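Local coordinates for protein pyocin S5 (Pseudomonas aeruginosa PAO1, PDB 6THK) that is a bacteriocin imported into Pseudomonas aeruginosa, where it probably forms channels that depolarise the cytoplasmic membrane, at residues I43-Y48 with S135-W140; R58-Q63 with D163-A168; K366-H371 with P437-I442. The protein carries 1 engineered substitution. All blocks are in the same frame, centred on the assembly; numbering follows the deposited sequence.

Three contacts in the elongated, almost wholly helical pyocin S5 lie toward its two ends: contacts 1 and 2 at one, contact 3 at the other. Contacts 1 and 2 share helix 42-87, their centres lie 16 Å apart, and W140 of contact 1 packs against contact 2, its CE2 3.4 Å from CB of E164. In contact 2 the side chain of I60 stands about 11 Å from a zinc ion and about 9 Å from the side chain of its ligand E129; that of A168 is about 10 Å from that of D127. Contact 3 belongs to the pore-forming region, its centre 161 Å from that of contact 1 and 146 Å from that of contact 2, and its residue H371 binds a different zinc ion.

Contact 1 of 3, residues I43-Y48 with S135-W140; sequences IQREIY and SIYEAW
Residues Y48 and Y137 mark the nearest approach of two helical backbones, their CA atoms 10.0 Å apart, a spacing that leaves long side chains to bridge the gap. Segment 43-48 lies in the first turns of helix 42-87, and segment 135-140 belongs to the shorter helix 133-145. The two tyrosines reach toward each other and cross at about a right angle, with CE1 of Y48 3.8 Å from CE1 of Y137. Their ring centroids are 6.0 Å apart and the planes are inclined by 78°, an oblique approach that is neither a stack nor edge-to-face. CG of Y137 is anti to the backbone N (chi1 173°), which extends the ring toward helix 42-87, where it also rests on L49. R45 arrives by a folded route: bends at chi2 and chi3 bring its end nearer helix 133-145, and NH2 makes a weak hydrogen bond of 3.3 Å to OH of Y137. That hydroxyl lies at the edge of the guanidinium, near its plane, but the N-H points poorly at it, at 120°. Y48 places its own hydroxyl elsewhere, bonding to Q158 of helix 157-212, while its ring touches F157 and V161. The tyrosines thus pack where helices 42-87, 133-145 and 157-212 come together, a partly exposed helix-helix contact in an elongated all-alpha protein.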
loop_
_atom_site.group_PDB
_atom_site.type_symbol
_atom_site.label_atom_id
_atom_site.label_comp_id
_atom_site.label_asym_id
_atom_site.label_seq_id
_atom_site.Cartn_x
_atom_site.Cartn_y
_atom_site.Cartn_z
ATOM N N ILE A 43 93.324 32.233 -28.936
ATOM C CA ILE A 43 93.464 30.815 -28.569
ATOM C C ILE A 43 92.964 30.664 -27.107
ATOM O O ILE A 43 92.195 29.740 -26.826
ATOM C CB ILE A 43 94.926 30.291 -28.785
ATOM C CG1 ILE A 43 95.346 30.373 -30.272
ATOM C CG2 ILE A 43 95.143 28.888 -28.230
ATOM C CD1 ILE A 43 96.894 30.323 -30.505
ATOM N N GLN A 44 93.358 31.609 -26.199
ATOM C CA GLN A 44 92.933 31.627 -24.787
ATOM C C GLN A 44 91.420 31.709 -24.689
ATOM O O GLN A 44 90.823 30.970 -23.908
ATOM C CB GLN A 44 93.583 32.787 -24.010
ATOM C CG GLN A 44 93.023 33.002 -22.600
ATOM C CD GLN A 44 93.949 33.781 -21.703
ATOM O OE1 GLN A 44 94.521 34.810 -22.084
ATOM N NE2 GLN A 44 94.091 33.320 -20.471
ATOM N N ARG A 45 90.810 32.593 -25.504
ATOM C CA ARG A 45 89.367 32.809 -25.580
ATOM C C ARG A 45 88.671 31.518 -26.010
ATOM O O ARG A 45 87.787 31.063 -25.290
ATOM C CB ARG A 45 89.002 34.005 -26.493
ATOM C CG ARG A 45 89.672 35.370 -26.143
ATOM C CD ARG A 45 89.715 35.753 -24.654
ATOM N NE ARG A 45 88.382 35.889 -24.056
ATOM C CZ ARG A 45 88.020 35.358 -22.891
ATOM N NH1 ARG A 45 88.889 34.654 -22.173
ATOM N NH2 ARG A 45 86.787 35.529 -22.433
ATOM N N GLU A 46 89.153 30.878 -27.103
ATOM C CA GLU A 46 88.662 29.601 -27.637
ATOM C C GLU A 46 88.793 28.452 -26.630
ATOM O O GLU A 46 87.929 27.587 -26.585
ATOM C CB GLU A 46 89.373 29.236 -28.941
ATOM C CG GLU A 46 88.854 30.005 -30.143
ATOM C CD GLU A 46 89.438 29.659 -31.499
ATOM O OE1 GLU A 46 90.057 28.580 -31.642
ATOM O OE2 GLU A 46 89.238 30.462 -32.438
ATOM N N ILE A 47 89.853 28.459 -25.814
ATOM C CA ILE A 47 90.078 27.460 -24.769
ATOM C C ILE A 47 89.062 27.731 -23.643
ATOM O O ILE A 47 88.369 26.804 -23.206
ATOM C CB ILE A 47 91.573 27.463 -24.311
ATOM C CG1 ILE A 47 92.494 26.885 -25.416
ATOM C CG2 ILE A 47 91.778 26.723 -22.983
ATOM C CD1 ILE A 47 94.015 27.090 -25.188
ATOM N N TYR A 48 88.922 29.019 -23.232
ATOM C CA TYR A 48 87.970 29.424 -22.191
ATOM C C TYR A 48 86.537 29.033 -22.591
ATOM O O TYR A 48 85.864 28.369 -21.807
ATOM C CB TYR A 48 88.068 30.934 -21.862
ATOM C CG TYR A 48 87.015 31.394 -20.864
ATOM C CD1 TYR A 48 85.745 31.794 -21.288
ATOM C CD2 TYR A 48 87.273 31.386 -19.496
ATOM C CE1 TYR A 48 84.764 32.170 -20.374
ATOM C CE2 TYR A 48 86.289 31.739 -18.572
ATOM C CZ TYR A 48 85.040 32.142 -19.016
ATOM O OH TYR A 48 84.098 32.543 -18.098
ATOM N N SER A 135 77.502 32.738 -28.197
ATOM C CA SER A 135 76.156 33.252 -27.961
ATOM C C SER A 135 75.844 33.130 -26.462
ATOM O O SER A 135 75.504 34.130 -25.839
ATOM C CB SER A 135 75.135 32.482 -28.798
ATOM O OG SER A 135 73.804 32.781 -28.405
ATOM N N ILE A 136 76.076 31.935 -25.874
ATOM C CA ILE A 136 75.861 31.668 -24.454
ATOM C C ILE A 136 76.720 32.594 -23.599
ATOM O O ILE A 136 76.216 33.189 -22.645
ATOM C CB ILE A 136 76.053 30.162 -24.109
ATOM C CG1 ILE A 136 75.011 29.285 -24.856
ATOM C CG2 ILE A 136 75.949 29.949 -22.600
ATOM C CD1 ILE A 136 75.252 27.795 -24.863
ATOM N N TYR A 137 78.000 32.748 -23.967
ATOM C CA TYR A 137 78.929 33.614 -23.252
ATOM C C TYR A 137 78.455 35.067 -23.182
ATOM O O TYR A 137 78.510 35.668 -22.107
ATOM C CB TYR A 137 80.323 33.527 -23.875
ATOM C CG TYR A 137 81.317 34.519 -23.307
ATOM C CD1 TYR A 137 81.921 34.302 -22.071
ATOM C CD2 TYR A 137 81.667 35.670 -24.013
ATOM C CE1 TYR A 137 82.852 35.204 -21.550
ATOM C CE2 TYR A 137 82.579 36.588 -23.493
ATOM C CZ TYR A 137 83.173 36.349 -22.264
ATOM O OH TYR A 137 84.094 37.233 -21.762
ATOM N N GLU A 138 77.987 35.620 -24.314
ATOM C CA GLU A 138 77.544 37.013 -24.404
ATOM C C GLU A 138 76.251 37.222 -23.656
ATOM O O GLU A 138 76.038 38.297 -23.082
ATOM C CB GLU A 138 77.445 37.489 -25.871
ATOM C CG GLU A 138 78.771 37.474 -26.633
ATOM C CD GLU A 138 79.859 38.464 -26.240
ATOM O OE1 GLU A 138 79.647 39.274 -25.307
ATOM O OE2 GLU A 138 80.938 38.423 -26.874
ATOM N N ALA A 139 75.424 36.191 -23.623
ATOM C CA ALA A 139 74.189 36.255 -22.890
ATOM C C ALA A 139 74.551 36.291 -21.420
ATOM O O ALA A 139 74.003 37.076 -20.665
ATOM C CB ALA A 139 73.327 35.053 -23.199
ATOM N N TRP A 140 75.479 35.437 -21.013
ATOM C CA TRP A 140 75.910 35.392 -19.621
ATOM C C TRP A 140 76.576 36.694 -19.194
ATOM O O TRP A 140 76.373 37.168 -18.089
ATOM C CB TRP A 140 76.839 34.209 -19.365
ATOM C CG TRP A 140 76.140 32.902 -19.346
ATOM C CD1 TRP A 140 74.811 32.694 -19.489
ATOM C CD2 TRP A 140 76.731 31.614 -19.176
ATOM N NE1 TRP A 140 74.529 31.358 -19.423
ATOM C CE2 TRP A 140 75.695 30.672 -19.233
ATOM C CE3 TRP A 140 78.035 31.166 -18.988
ATOM C CZ2 TRP A 140 75.921 29.313 -19.107
ATOM C CZ3 TRP A 140 78.255 29.817 -18.863
ATOM C CH2 TRP A 140 77.205 28.906 -18.922
#

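Contact 2 of 3, residues R58-Q63 with D163-A168; sequences RSIFEQ and DELERA
OE1 of E164 is gripped side-on by NE and NH2 of R167, one turn along the same helix, in a salt bridge within helix 157-212. The bond from NH2 of R167 to OE1 of E164 is 2.9 Å and uses the syn lone pair, while NE of R167 reaches the same OE1 at 3.0 Å. OE1 lies in the guanidinium plane, although NE meets it 22° out of the carboxylate plane. With NH1 of R167 bonded to the carbonyls of F120 and P124, the guanidinium is tied to the chain preceding helix 133-145 and its rotation is restrained. The interhelical motif itself is knobs-into-holes: I60 of helix 42-87 enters a hole on helix 157-212 bordered by L165, A168, V169 and Y172. The small A168 is consistent with the close approach, its CA 7.0 Å from CA of I60. Both branches of the knob touch CB of A168, CG2 and CD1 of I60 each at 4.0 Å. CG2 is anti to the backbone N, and the other branch (chi1 -75°) runs out extended, so that CD1 of I60 goes on to CD2 of L165 at 3.9 Å. I60 and L165 cross at about a right angle, and L165 also leans on P56 and V57. The methyls meet backbone as well as side chain: CD1 of I60 approaches O of L165 to 3.4 Å, and CG2 of I60 approaches O of A168 to 3.6 Å.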
loop_
_atom_site.group_PDB
_atom_site.type_symbol
_atom_site.label_atom_id
_atom_site.label_comp_id
_atom_site.label_asym_id
_atom_site.label_seq_id
_atom_site.Cartn_x
_atom_site.Cartn_y
_atom_site.Cartn_z
ATOM N N ARG A 58 77.184 21.082 -23.026
ATOM C CA ARG A 58 76.926 19.917 -23.842
ATOM C C ARG A 58 76.621 18.693 -22.973
ATOM O O ARG A 58 75.777 17.882 -23.321
ATOM C CB ARG A 58 78.101 19.659 -24.766
ATOM C CG ARG A 58 78.062 18.314 -25.439
ATOM C CD ARG A 58 77.262 18.371 -26.719
ATOM N NE ARG A 58 77.152 17.044 -27.301
ATOM C CZ ARG A 58 77.097 16.808 -28.600
ATOM N NH1 ARG A 58 77.136 17.813 -29.460
ATOM N NH2 ARG A 58 77.002 15.562 -29.035
ATOM N N SER A 59 77.342 18.536 -21.867
ATOM C CA SER A 59 77.093 17.424 -20.956
ATOM C C SER A 59 75.710 17.517 -20.321
ATOM O O SER A 59 74.993 16.537 -20.239
ATOM C CB SER A 59 78.160 17.371 -19.870
ATOM O OG SER A 59 79.392 16.941 -20.409
ATOM N N ILE A 60 75.347 18.717 -19.894
ATOM C CA ILE A 60 74.037 19.014 -19.287
ATOM C C ILE A 60 72.914 18.632 -20.244
ATOM O O ILE A 60 71.936 18.013 -19.837
ATOM C CB ILE A 60 73.967 20.520 -18.858
ATOM C CG1 ILE A 60 74.803 20.762 -17.573
ATOM C CG2 ILE A 60 72.515 21.058 -18.733
ATOM C CD1 ILE A 60 75.066 22.213 -17.156
ATOM N N PHE A 61 73.077 19.003 -21.516
ATOM C CA PHE A 61 72.150 18.742 -22.595
ATOM C C PHE A 61 72.050 17.254 -22.899
ATOM O O PHE A 61 70.962 16.767 -23.191
ATOM C CB PHE A 61 72.521 19.560 -23.837
ATOM C CG PHE A 61 71.807 19.112 -25.082
ATOM C CD1 PHE A 61 70.439 19.296 -25.220
ATOM C CD2 PHE A 61 72.490 18.446 -26.089
ATOM C CE1 PHE A 61 69.772 18.842 -26.350
ATOM C CE2 PHE A 61 71.827 18.008 -27.231
ATOM C CZ PHE A 61 70.474 18.215 -27.360
ATOM N N GLU A 62 73.187 16.541 -22.842
ATOM C CA GLU A 62 73.271 15.097 -23.051
ATOM C C GLU A 62 72.554 14.353 -21.913
ATOM O O GLU A 62 71.747 13.472 -22.199
ATOM C CB GLU A 62 74.738 14.642 -23.182
ATOM C CG GLU A 62 75.453 15.187 -24.404
ATOM C CD GLU A 62 74.761 14.811 -25.698
ATOM O OE1 GLU A 62 74.282 13.659 -25.820
ATOM O OE2 GLU A 62 74.638 15.705 -26.565
ATOM N N GLN A 63 72.822 14.730 -20.631
ATOM C CA GLN A 63 72.162 14.155 -19.447
ATOM C C GLN A 63 70.677 14.485 -19.485
ATOM O O GLN A 63 69.863 13.606 -19.209
ATOM C CB GLN A 63 72.795 14.622 -18.123
ATOM N N ASP A 163 76.396 29.401 -11.391
ATOM C CA ASP A 163 74.969 29.639 -11.182
ATOM C C ASP A 163 74.152 29.427 -12.453
ATOM O O ASP A 163 73.040 28.877 -12.388
ATOM C CB ASP A 163 74.741 31.046 -10.599
ATOM C CG ASP A 163 75.288 31.204 -9.183
ATOM O OD1 ASP A 163 75.589 30.173 -8.544
ATOM O OD2 ASP A 163 75.361 32.357 -8.693
ATOM N N GLU A 164 74.727 29.836 -13.610
ATOM C CA GLU A 164 74.118 29.717 -14.929
ATOM C C GLU A 164 74.074 28.278 -15.420
ATOM O O GLU A 164 73.131 27.910 -16.117
ATOM C CB GLU A 164 74.790 30.654 -15.934
ATOM C CG GLU A 164 74.248 32.071 -15.868
ATOM C CD GLU A 164 72.738 32.195 -15.865
ATOM O OE1 GLU A 164 72.111 31.888 -16.901
ATOM O OE2 GLU A 164 72.175 32.564 -14.813
ATOM N N LEU A 165 75.074 27.460 -15.026
ATOM C CA LEU A 165 75.123 26.037 -15.345
ATOM C C LEU A 165 74.121 25.274 -14.472
ATOM O O LEU A 165 73.545 24.286 -14.927
ATOM C CB LEU A 165 76.537 25.478 -15.189
ATOM C CG LEU A 165 77.556 25.959 -16.224
ATOM C CD1 LEU A 165 78.966 25.675 -15.775
ATOM C CD2 LEU A 165 77.297 25.356 -17.602
ATOM N N GLU A 166 73.879 25.754 -13.228
ATOM C CA GLU A 166 72.877 25.151 -12.340
ATOM C C GLU A 166 71.490 25.399 -12.951
ATOM O O GLU A 166 70.670 24.484 -12.998
ATOM C CB GLU A 166 72.962 25.739 -10.923
ATOM C CG GLU A 166 72.386 24.821 -9.850
ATOM C CD GLU A 166 71.971 25.473 -8.541
ATOM O OE1 GLU A 166 71.048 24.935 -7.884
ATOM O OE2 GLU A 166 72.567 26.509 -8.163
ATOM N N ARG A 167 71.273 26.621 -13.483
ATOM C CA ARG A 167 70.047 27.042 -14.162
ATOM C C ARG A 167 69.834 26.264 -15.478
ATOM O O ARG A 167 68.680 26.025 -15.856
ATOM C CB ARG A 167 70.059 28.558 -14.397
ATOM C CG ARG A 167 68.673 29.155 -14.604
ATOM C CD ARG A 167 68.680 30.661 -14.655
ATOM N NE ARG A 167 69.343 31.161 -15.858
ATOM C CZ ARG A 167 68.714 31.459 -16.989
ATOM N NH1 ARG A 167 67.400 31.302 -17.089
ATOM N NH2 ARG A 167 69.395 31.915 -18.030
ATOM N N ALA A 168 70.940 25.839 -16.150
ATOM C CA ALA A 168 70.893 25.024 -17.375
ATOM C C ALA A 168 70.375 23.617 -17.041
ATOM O O ALA A 168 69.607 23.052 -17.814
ATOM C CB ALA A 168 72.270 24.938 -18.015
#

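Contact 3 of 3, residues K366-H371 with P437-I442; sequences KSFEKH and PFFVKI. With ZN (zinc ion), chain H.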
loop_
_atom_site.group_PDB
_atom_site.type_symbol
_atom_site.label_atom_id
_atom_site.label_comp_id
_atom_site.label_asym_id
_atom_site.label_seq_id
_atom_site.Cartn_x
_atom_site.Cartn_y
_atom_site.Cartn_z
ATOM N N LYS A 366 -57.899 -35.243 19.491
ATOM C CA LYS A 366 -58.358 -35.682 20.818
ATOM C C LYS A 366 -58.826 -34.511 21.684
ATOM O O LYS A 366 -59.904 -34.612 22.265
ATOM C CB LYS A 366 -57.286 -36.519 21.540
ATOM N N SER A 367 -58.050 -33.396 21.740
ATOM C CA SER A 367 -58.396 -32.192 22.518
ATOM C C SER A 367 -59.625 -31.512 21.943
ATOM O O SER A 367 -60.534 -31.162 22.694
ATOM C CB SER A 367 -57.238 -31.193 22.539
ATOM O OG SER A 367 -56.072 -31.706 23.161
ATOM N N PHE A 368 -59.647 -31.321 20.601
ATOM C CA PHE A 368 -60.737 -30.657 19.880
ATOM C C PHE A 368 -62.045 -31.448 19.876
ATOM O O PHE A 368 -63.109 -30.830 19.932
ATOM C CB PHE A 368 -60.310 -30.289 18.453
ATOM C CG PHE A 368 -61.244 -29.334 17.746
ATOM C CD1 PHE A 368 -61.206 -27.968 18.016
ATOM C CD2 PHE A 368 -62.145 -29.796 16.793
ATOM C CE1 PHE A 368 -62.063 -27.084 17.354
ATOM C CE2 PHE A 368 -63.012 -28.913 16.144
ATOM C CZ PHE A 368 -62.958 -27.561 16.419
ATOM N N GLU A 369 -61.971 -32.798 19.784
ATOM C CA GLU A 369 -63.145 -33.687 19.795
ATOM C C GLU A 369 -63.872 -33.628 21.130
ATOM O O GLU A 369 -65.098 -33.688 21.138
ATOM C CB GLU A 369 -62.777 -35.138 19.458
ATOM N N LYS A 370 -63.111 -33.496 22.241
ATOM C CA LYS A 370 -63.580 -33.357 23.623
ATOM C C LYS A 370 -64.547 -32.146 23.783
ATOM O O LYS A 370 -65.649 -32.315 24.312
ATOM C CB LYS A 370 -62.368 -33.249 24.576
ATOM C CG LYS A 370 -62.690 -32.743 25.975
ATOM C CD LYS A 370 -61.435 -32.331 26.698
ATOM C CE LYS A 370 -61.533 -32.633 28.163
ATOM N NZ LYS A 370 -60.193 -32.907 28.734
ATOM N N HIS A 371 -64.144 -30.945 23.284
ATOM C CA HIS A 371 -64.930 -29.691 23.360
ATOM C C HIS A 371 -65.816 -29.389 22.122
ATOM O O HIS A 371 -66.581 -28.412 22.117
ATOM C CB HIS A 371 -63.995 -28.500 23.646
ATOM C CG HIS A 371 -63.469 -28.473 25.049
ATOM N ND1 HIS A 371 -64.271 -28.065 26.117
ATOM C CD2 HIS A 371 -62.249 -28.814 25.524
ATOM C CE1 HIS A 371 -63.517 -28.174 27.188
ATOM N NE2 HIS A 371 -62.300 -28.619 26.892
ATOM N N PRO A 437 -59.266 -33.818 8.963
ATOM C CA PRO A 437 -58.403 -33.543 7.793
ATOM C C PRO A 437 -57.736 -32.164 7.825
ATOM O O PRO A 437 -56.865 -31.893 7.004
ATOM C CB PRO A 437 -59.362 -33.691 6.598
ATOM C CG PRO A 437 -60.563 -34.417 7.149
ATOM C CD PRO A 437 -60.678 -33.910 8.540
ATOM N N PHE A 438 -58.245 -31.253 8.647
ATOM C CA PHE A 438 -57.567 -29.974 8.812
ATOM C C PHE A 438 -56.290 -30.093 9.632
ATOM O O PHE A 438 -55.254 -29.556 9.281
ATOM C CB PHE A 438 -58.448 -28.914 9.452
ATOM C CG PHE A 438 -57.729 -27.625 9.677
ATOM C CD1 PHE A 438 -57.518 -26.754 8.636
ATOM C CD2 PHE A 438 -57.222 -27.310 10.916
ATOM C CE1 PHE A 438 -56.838 -25.573 8.832
ATOM C CE2 PHE A 438 -56.542 -26.136 11.122
ATOM C CZ PHE A 438 -56.349 -25.265 10.077
ATOM N N PHE A 439 -56.414 -30.764 10.771
ATOM C CA PHE A 439 -55.303 -30.950 11.690
ATOM C C PHE A 439 -54.199 -31.744 11.024
ATOM O O PHE A 439 -53.021 -31.461 11.204
ATOM C CB PHE A 439 -55.765 -31.614 12.985
ATOM C CG PHE A 439 -56.627 -30.732 13.836
ATOM C CD1 PHE A 439 -56.204 -29.470 14.192
ATOM C CD2 PHE A 439 -57.866 -31.154 14.260
ATOM C CE1 PHE A 439 -56.993 -28.651 14.965
ATOM C CE2 PHE A 439 -58.663 -30.339 15.031
ATOM C CZ PHE A 439 -58.225 -29.087 15.386
ATOM N N VAL A 440 -54.588 -32.742 10.241
ATOM C CA VAL A 440 -53.622 -33.549 9.524
ATOM C C VAL A 440 -52.866 -32.675 8.534
ATOM O O VAL A 440 -51.660 -32.802 8.388
ATOM C CB VAL A 440 -54.300 -34.691 8.758
ATOM C CG1 VAL A 440 -53.380 -35.205 7.668
ATOM C CG2 VAL A 440 -54.678 -35.810 9.705
ATOM N N LYS A 441 -53.577 -31.792 7.845
ATOM C CA LYS A 441 -52.936 -30.902 6.898
ATOM C C LYS A 441 -51.958 -29.954 7.586
ATOM O O LYS A 441 -50.864 -29.740 7.091
ATOM C CB LYS A 441 -53.989 -30.123 6.111
ATOM C CG LYS A 441 -53.501 -28.812 5.528
ATOM C CD LYS A 441 -53.189 -28.946 4.051
ATOM C CE LYS A 441 -51.821 -28.381 3.732
ATOM N NZ LYS A 441 -51.766 -27.796 2.370
ATOM N N ILE A 442 -52.346 -29.376 8.719
ATOM C CA ILE A 442 -51.431 -28.478 9.422
ATOM C C ILE A 442 -50.217 -29.209 9.976
ATOM O O ILE A 442 -49.102 -28.724 9.873
ATOM C CB ILE A 442 -52.092 -27.594 10.506
ATOM C CG1 ILE A 442 -53.313 -28.256 11.112
ATOM C CG2 ILE A 442 -52.479 -26.245 9.934
ATOM C CD1 ILE A 442 -54.021 -27.360 12.100
HETATM ZN ZN ZN H . -60.202 -29.420 26.947
#
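Within the colicin-type pore-forming region, an aromatic pair joins helix 361-378 to helix 436-446 in the buried interior of a helical bundle. F368 and F439 meet in an offset edge-to-face arrangement, with centroids 5.5 Å apart and planes at 69°. The edge of F439 is presented to one face of F368: CZ of F439 sits 3.8 Å from CG of F368, and the neighbouring CE2 of F439 is 3.8 Å from CB of F368, so that the rim straddles the root of the ring. F368 has CG anti to the backbone N (chi1 -167°), which sends its ring toward the partner helix; W435, just before that helix, adds a second edge-to-face partner. One turn of helix away, H371 binds a zinc ion through NE2 at 2.2 Å, together with E485 and E489 of helix 485-498. S367 supports this site from the second shell, its hydroxyl bonding to the other carboxylate oxygen of E485. Between the two segments the contact is apolar, so ring packing holds helix 361-378 to helix 436-446 here, while the shared zinc ion, the S367-E485 hydrogen bond and packing on L488 hold it to helix 485-498.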